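Local coordinates for protein putative TetR family transcriptional regulator (Streptomyces coelicolor A3, PDB 3BQY) that probably binds operator DNA through an N-terminal helix-turn-helix domain and regulates transcription as a dimeric TetR-family repressor, at residues 73-85 and 192-204. Sequence-based numbering, arbitrary orientation.
With PO4 (phosphate ion), chain B.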
loop_
_atom_site.group_PDB
_atom_site.type_symbol
_atom_site.label_atom_id
_atom_site.label_comp_id
_atom_site.label_asym_id
_atom_site.label_seq_id
_atom_site.Cartn_x
_atom_site.Cartn_y
_atom_site.Cartn_z
ATOM N N TRP A 73 13.259 -19.286 -10.742
ATOM C CA TRP A 73 11.997 -18.559 -10.710
ATOM C C TRP A 73 11.957 -17.528 -9.543
ATOM O O TRP A 73 11.338 -16.456 -9.678
ATOM C CB TRP A 73 10.810 -19.544 -10.602
ATOM C CG TRP A 73 10.815 -20.327 -9.319
ATOM C CD1 TRP A 73 11.388 -21.561 -9.095
ATOM C CD2 TRP A 73 10.248 -19.910 -8.069
ATOM N NE1 TRP A 73 11.183 -21.947 -7.770
ATOM C CE2 TRP A 73 10.501 -20.943 -7.125
ATOM C CE3 TRP A 73 9.536 -18.753 -7.651
ATOM C CZ2 TRP A 73 10.086 -20.856 -5.788
ATOM C CZ3 TRP A 73 9.127 -18.672 -6.316
ATOM C CH2 TRP A 73 9.419 -19.717 -5.396
ATOM N N SER A 74 12.557 -17.872 -8.396
ATOM C CA SER A 74 12.494 -16.973 -7.233
ATOM C C SER A 74 13.344 -15.724 -7.486
ATOM O O SER A 74 12.923 -14.608 -7.127
ATOM C CB SER A 74 12.890 -17.667 -5.911
ATOM O OG SER A 74 14.234 -18.095 -5.953
ATOM N N GLU A 75 14.516 -15.898 -8.101
ATOM C CA GLU A 75 15.350 -14.752 -8.477
ATOM C C GLU A 75 14.664 -13.884 -9.529
ATOM O O GLU A 75 14.680 -12.659 -9.442
ATOM C CB GLU A 75 16.736 -15.180 -8.989
ATOM C CG GLU A 75 17.716 -14.008 -9.107
ATOM C CD GLU A 75 17.748 -13.162 -7.838
ATOM O OE1 GLU A 75 17.950 -13.750 -6.754
ATOM O OE2 GLU A 75 17.509 -11.927 -7.914
ATOM N N ARG A 76 14.028 -14.497 -10.524
ATOM C CA ARG A 76 13.369 -13.664 -11.548
ATOM C C ARG A 76 12.147 -12.924 -10.972
ATOM O O ARG A 76 11.871 -11.777 -11.328
ATOM C CB ARG A 76 12.985 -14.515 -12.768
ATOM C CG ARG A 76 14.252 -15.086 -13.452
ATOM C CD ARG A 76 13.855 -16.065 -14.554
ATOM N NE ARG A 76 13.229 -15.350 -15.683
ATOM C CZ ARG A 76 12.218 -15.811 -16.427
ATOM N NH1 ARG A 76 11.614 -16.960 -16.146
ATOM N NH2 ARG A 76 11.778 -15.082 -17.448
ATOM N N THR A 77 11.412 -13.595 -10.101
ATOM C CA THR A 77 10.276 -12.976 -9.450
ATOM C C THR A 77 10.774 -11.803 -8.581
ATOM O O THR A 77 10.177 -10.714 -8.592
ATOM C CB THR A 77 9.516 -13.986 -8.586
ATOM O OG1 THR A 77 8.990 -15.031 -9.426
ATOM C CG2 THR A 77 8.326 -13.282 -7.857
ATOM N N ALA A 78 11.860 -12.032 -7.846
ATOM C CA ALA A 78 12.451 -10.969 -7.018
ATOM C C ALA A 78 12.885 -9.777 -7.892
ATOM O O ALA A 78 12.698 -8.636 -7.490
ATOM C CB ALA A 78 13.662 -11.507 -6.219
ATOM N N ARG A 79 13.497 -10.031 -9.052
ATOM C CA ARG A 79 13.937 -8.919 -9.923
ATOM C C ARG A 79 12.763 -8.077 -10.404
ATOM O O ARG A 79 12.867 -6.863 -10.489
ATOM C CB ARG A 79 14.746 -9.414 -11.141
ATOM C CG ARG A 79 16.164 -9.857 -10.766
ATOM C CD ARG A 79 17.116 -9.729 -11.955
ATOM N NE ARG A 79 16.625 -10.528 -13.078
ATOM C CZ ARG A 79 16.969 -11.789 -13.320
ATOM N NH1 ARG A 79 17.823 -12.418 -12.522
ATOM N NH2 ARG A 79 16.443 -12.414 -14.362
ATOM N N LEU A 80 11.649 -8.725 -10.720
ATOM C CA LEU A 80 10.428 -8.003 -11.113
ATOM C C LEU A 80 9.906 -7.101 -9.994
ATOM O O LEU A 80 9.540 -5.949 -10.249
ATOM C CB LEU A 80 9.334 -8.982 -11.518
ATOM C CG LEU A 80 9.478 -9.619 -12.908
ATOM C CD1 LEU A 80 8.537 -10.802 -12.954
ATOM C CD2 LEU A 80 9.120 -8.597 -14.033
ATOM N N ALA A 81 9.814 -7.636 -8.775
ATOM C CA ALA A 81 9.351 -6.849 -7.625
ATOM C C ALA A 81 10.313 -5.710 -7.337
ATOM O O ALA A 81 9.895 -4.573 -7.123
ATOM C CB ALA A 81 9.216 -7.746 -6.370
ATOM N N ARG A 82 11.611 -5.997 -7.341
ATOM C CA ARG A 82 12.599 -4.928 -7.150
ATOM C C ARG A 82 12.518 -3.816 -8.202
ATOM O O ARG A 82 12.678 -2.632 -7.892
ATOM C CB ARG A 82 14.022 -5.496 -7.213
ATOM C CG ARG A 82 14.444 -6.251 -6.019
ATOM C CD ARG A 82 15.926 -6.642 -6.127
ATOM N NE ARG A 82 16.109 -7.744 -5.214
ATOM C CZ ARG A 82 16.489 -8.956 -5.542
ATOM N NH1 ARG A 82 16.816 -9.252 -6.801
ATOM N NH2 ARG A 82 16.620 -9.852 -4.576
ATOM N N ALA A 83 12.325 -4.206 -9.458
ATOM C CA ALA A 83 12.253 -3.240 -10.544
ATOM C C ALA A 83 11.005 -2.401 -10.402
ATOM O O ALA A 83 11.042 -1.205 -10.672
ATOM C CB ALA A 83 12.260 -3.937 -11.915
ATOM N N LEU A 84 9.903 -3.004 -9.955
ATOM C CA LEU A 84 8.693 -2.216 -9.704
ATOM C C LEU A 84 8.945 -1.184 -8.590
ATOM O O LEU A 84 8.630 0.007 -8.742
ATOM C CB LEU A 84 7.503 -3.141 -9.343
ATOM C CG LEU A 84 6.212 -2.379 -8.903
ATOM C CD1 LEU A 84 5.690 -1.431 -9.998
ATOM C CD2 LEU A 84 5.086 -3.347 -8.465
ATOM N N ARG A 85 9.495 -1.631 -7.467
ATOM C CA ARG A 85 9.881 -0.719 -6.398
ATOM C C ARG A 85 10.780 0.425 -6.902
ATOM O O ARG A 85 10.551 1.590 -6.585
ATOM C CB ARG A 85 10.568 -1.486 -5.263
ATOM C CG ARG A 85 11.050 -0.583 -4.157
ATOM C CD ARG A 85 11.633 -1.385 -3.000
ATOM N NE ARG A 85 12.247 -0.520 -1.996
ATOM C CZ ARG A 85 13.543 -0.250 -1.923
ATOM N NH1 ARG A 85 14.379 -0.810 -2.778
ATOM N NH2 ARG A 85 14.011 0.573 -0.988
ATOM N N PHE A 192 12.661 -4.190 2.503
ATOM C CA PHE A 192 12.013 -4.687 1.307
ATOM C C PHE A 192 12.481 -6.104 0.965
ATOM O O PHE A 192 11.669 -6.998 0.700
ATOM C CB PHE A 192 12.278 -3.757 0.120
ATOM C CG PHE A 192 11.648 -4.243 -1.156
ATOM C CD1 PHE A 192 10.258 -4.268 -1.300
ATOM C CD2 PHE A 192 12.445 -4.701 -2.205
ATOM C CE1 PHE A 192 9.663 -4.731 -2.500
ATOM C CE2 PHE A 192 11.865 -5.163 -3.388
ATOM C CZ PHE A 192 10.489 -5.179 -3.544
ATOM N N GLU A 193 13.796 -6.303 0.967
ATOM C CA GLU A 193 14.362 -7.606 0.661
ATOM C C GLU A 193 13.860 -8.681 1.647
ATOM O O GLU A 193 13.621 -9.830 1.250
ATOM C CB GLU A 193 15.897 -7.539 0.640
ATOM C CG GLU A 193 16.471 -6.752 -0.562
ATOM C CD GLU A 193 16.069 -7.356 -1.932
ATOM O OE1 GLU A 193 15.999 -8.596 -2.058
ATOM O OE2 GLU A 193 15.837 -6.579 -2.876
ATOM N N PHE A 194 13.723 -8.313 2.924
ATOM C CA PHE A 194 13.253 -9.248 3.938
ATOM C C PHE A 194 11.822 -9.681 3.620
ATOM O O PHE A 194 11.497 -10.871 3.698
ATOM C CB PHE A 194 13.328 -8.612 5.331
ATOM C CG PHE A 194 12.876 -9.520 6.425
ATOM C CD1 PHE A 194 13.757 -10.458 6.985
ATOM C CD2 PHE A 194 11.560 -9.479 6.877
ATOM C CE1 PHE A 194 13.328 -11.307 8.019
ATOM C CE2 PHE A 194 11.132 -10.317 7.902
ATOM C CZ PHE A 194 12.010 -11.226 8.477
ATOM N N GLY A 195 10.955 -8.714 3.319
ATOM C CA GLY A 195 9.547 -9.027 3.020
ATOM C C GLY A 195 9.421 -9.857 1.757
ATOM O O GLY A 195 8.637 -10.801 1.697
ATOM N N LEU A 196 10.223 -9.525 0.752
ATOM C CA LEU A 196 10.264 -10.273 -0.481
ATOM C C LEU A 196 10.735 -11.713 -0.232
ATOM O O LEU A 196 10.169 -12.671 -0.779
ATOM C CB LEU A 196 11.207 -9.518 -1.462
ATOM C CG LEU A 196 11.223 -9.827 -2.924
ATOM C CD1 LEU A 196 9.766 -9.929 -3.496
ATOM C CD2 LEU A 196 12.147 -8.828 -3.665
ATOM N N ARG A 197 11.770 -11.866 0.596
ATOM C CA ARG A 197 12.250 -13.187 1.007
ATOM C C ARG A 197 11.143 -14.003 1.688
ATOM O O ARG A 197 10.979 -15.189 1.393
ATOM C CB ARG A 197 13.474 -13.079 1.944
ATOM C CG ARG A 197 13.743 -14.333 2.801
ATOM C CD ARG A 197 15.162 -14.369 3.409
ATOM N NE ARG A 197 15.322 -13.740 4.726
ATOM C CZ ARG A 197 15.910 -14.325 5.774
ATOM N NH1 ARG A 197 16.033 -13.674 6.919
ATOM N NH2 ARG A 197 16.382 -15.569 5.684
ATOM N N LEU A 198 10.403 -13.378 2.607
ATOM C CA LEU A 198 9.254 -14.068 3.255
ATOM C C LEU A 198 8.263 -14.613 2.194
ATOM O O LEU A 198 7.840 -15.778 2.281
ATOM C CB LEU A 198 8.466 -13.160 4.209
ATOM C CG LEU A 198 9.212 -12.642 5.438
ATOM C CD1 LEU A 198 8.254 -11.842 6.321
ATOM C CD2 LEU A 198 9.805 -13.836 6.224
ATOM N N LEU A 199 7.861 -13.751 1.257
ATOM C CA LEU A 199 6.913 -14.132 0.189
ATOM C C LEU A 199 7.464 -15.277 -0.642
ATOM O O LEU A 199 6.741 -16.236 -0.913
ATOM C CB LEU A 199 6.561 -12.928 -0.735
ATOM C CG LEU A 199 5.793 -11.778 -0.021
ATOM C CD1 LEU A 199 5.581 -10.511 -0.940
ATOM C CD2 LEU A 199 4.403 -12.301 0.419
ATOM N N LEU A 200 8.742 -15.194 -1.024
ATOM C CA LEU A 200 9.339 -16.218 -1.877
ATOM C C LEU A 200 9.508 -17.544 -1.137
ATOM O O LEU A 200 9.274 -18.608 -1.721
ATOM C CB LEU A 200 10.682 -15.739 -2.436
ATOM C CG LEU A 200 10.563 -14.552 -3.397
ATOM C CD1 LEU A 200 11.949 -13.995 -3.680
ATOM C CD2 LEU A 200 9.814 -14.900 -4.719
ATOM N N ASP A 201 9.911 -17.487 0.133
ATOM C CA ASP A 201 9.966 -18.686 0.992
ATOM C C ASP A 201 8.576 -19.300 1.135
ATOM O O ASP A 201 8.424 -20.524 1.091
ATOM C CB ASP A 201 10.523 -18.351 2.387
ATOM C CG ASP A 201 12.042 -18.203 2.394
ATOM O OD1 ASP A 201 12.687 -18.589 1.401
ATOM O OD2 ASP A 201 12.588 -17.714 3.403
ATOM N N GLY A 202 7.570 -18.451 1.326
ATOM C CA GLY A 202 6.180 -18.912 1.394
ATOM C C GLY A 202 5.780 -19.589 0.085
ATOM O O GLY A 202 5.146 -20.647 0.109
ATOM N N LEU A 203 6.125 -18.988 -1.059
ATOM C CA LEU A 203 5.841 -19.631 -2.353
ATOM C C LEU A 203 6.553 -20.973 -2.495
ATOM O O LEU A 203 5.959 -21.936 -3.021
ATOM C CB LEU A 203 6.197 -18.709 -3.522
ATOM C CG LEU A 203 5.182 -17.580 -3.706
ATOM C CD1 LEU A 203 5.758 -16.467 -4.596
ATOM C CD2 LEU A 203 3.872 -18.182 -4.272
ATOM N N ARG A 204 7.808 -21.053 -2.022
ATOM C CA ARG A 204 8.542 -22.320 -2.042
ATOM C C ARG A 204 7.750 -23.353 -1.258
ATOM O O ARG A 204 7.622 -24.508 -1.671
ATOM C CB ARG A 204 9.953 -22.165 -1.448
ATOM C CG ARG A 204 10.939 -21.447 -2.357
ATOM C CD ARG A 204 12.258 -21.116 -1.632
ATOM N NE ARG A 204 13.120 -20.289 -2.475
ATOM C CZ ARG A 204 13.406 -19.012 -2.262
ATOM N NH1 ARG A 204 12.940 -18.382 -1.198
ATOM N NH2 ARG A 204 14.216 -18.372 -3.096
HETATM P P PO4 B . 13.268 -24.907 -9.041
HETATM O O1 PO4 B . 13.001 -24.287 -7.683
HETATM O O2 PO4 B . 14.332 -24.099 -9.758
HETATM O O3 PO4 B . 13.720 -26.343 -8.823
HETATM O O4 PO4 B . 11.997 -24.933 -9.881
#
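Arg82 meets Glu193 side-on, spending NE on one carboxylate oxygen and NH2 on the other. Arg82 NE lies 2.6 Å from Glu193 OE2, a short bond. Arg82 NH2 reaches Glu193 OE1 at 2.9 Å, with a fairly straight N-H...O angle of 163°. Both oxygens are approached on their syn side and lie near the guanidinium plane, although the two flat groups are twisted 30° apart. The remaining nitrogen, NH1, holds Glu75 OE2 two helical turns back, so a single guanidinium is pinned between two acids and its rotation is fixed. A leucine at Arg82 would probably leave both glutamates without their mate and Glu193 free to turn.

Beside this bridge, Arg85 lays its aliphatic stem over Phe192: CD stands 3.4 Å from the ring centroid, a CH-pi contact over the face. The extended chain, with CG anti to the backbone N, carries the guanidinium onward to Glu147 of helix 126-151 and to Thr189. The buried seam continues where Leu196 reaches over the small Ala78 and Ala81, its CD1 3.7 Å from Ala81 CB. Leu200 is a knob in the hole formed by Trp73, Ser74, Thr77 and Ala78, its CD1 3.9 Å from Ala78 CB. At the far end Arg204 CG comes up to the Trp73 ring edge, 3.6 Å from CZ2, while Trp73 NE1 hydrogen-bonds a phosphate ion, probably from the crystallisation liquor, which Arg207 also holds.

Helix 188-206 also meets the second subunit, Leu199 packing on its Leu199. Segments 73-85 and 192-204 thus pack roughly antiparallel, crossing at 143° with a closest axis approach of 10.7 Å, within the all-helical C-terminal domain of a TetR-family regulator.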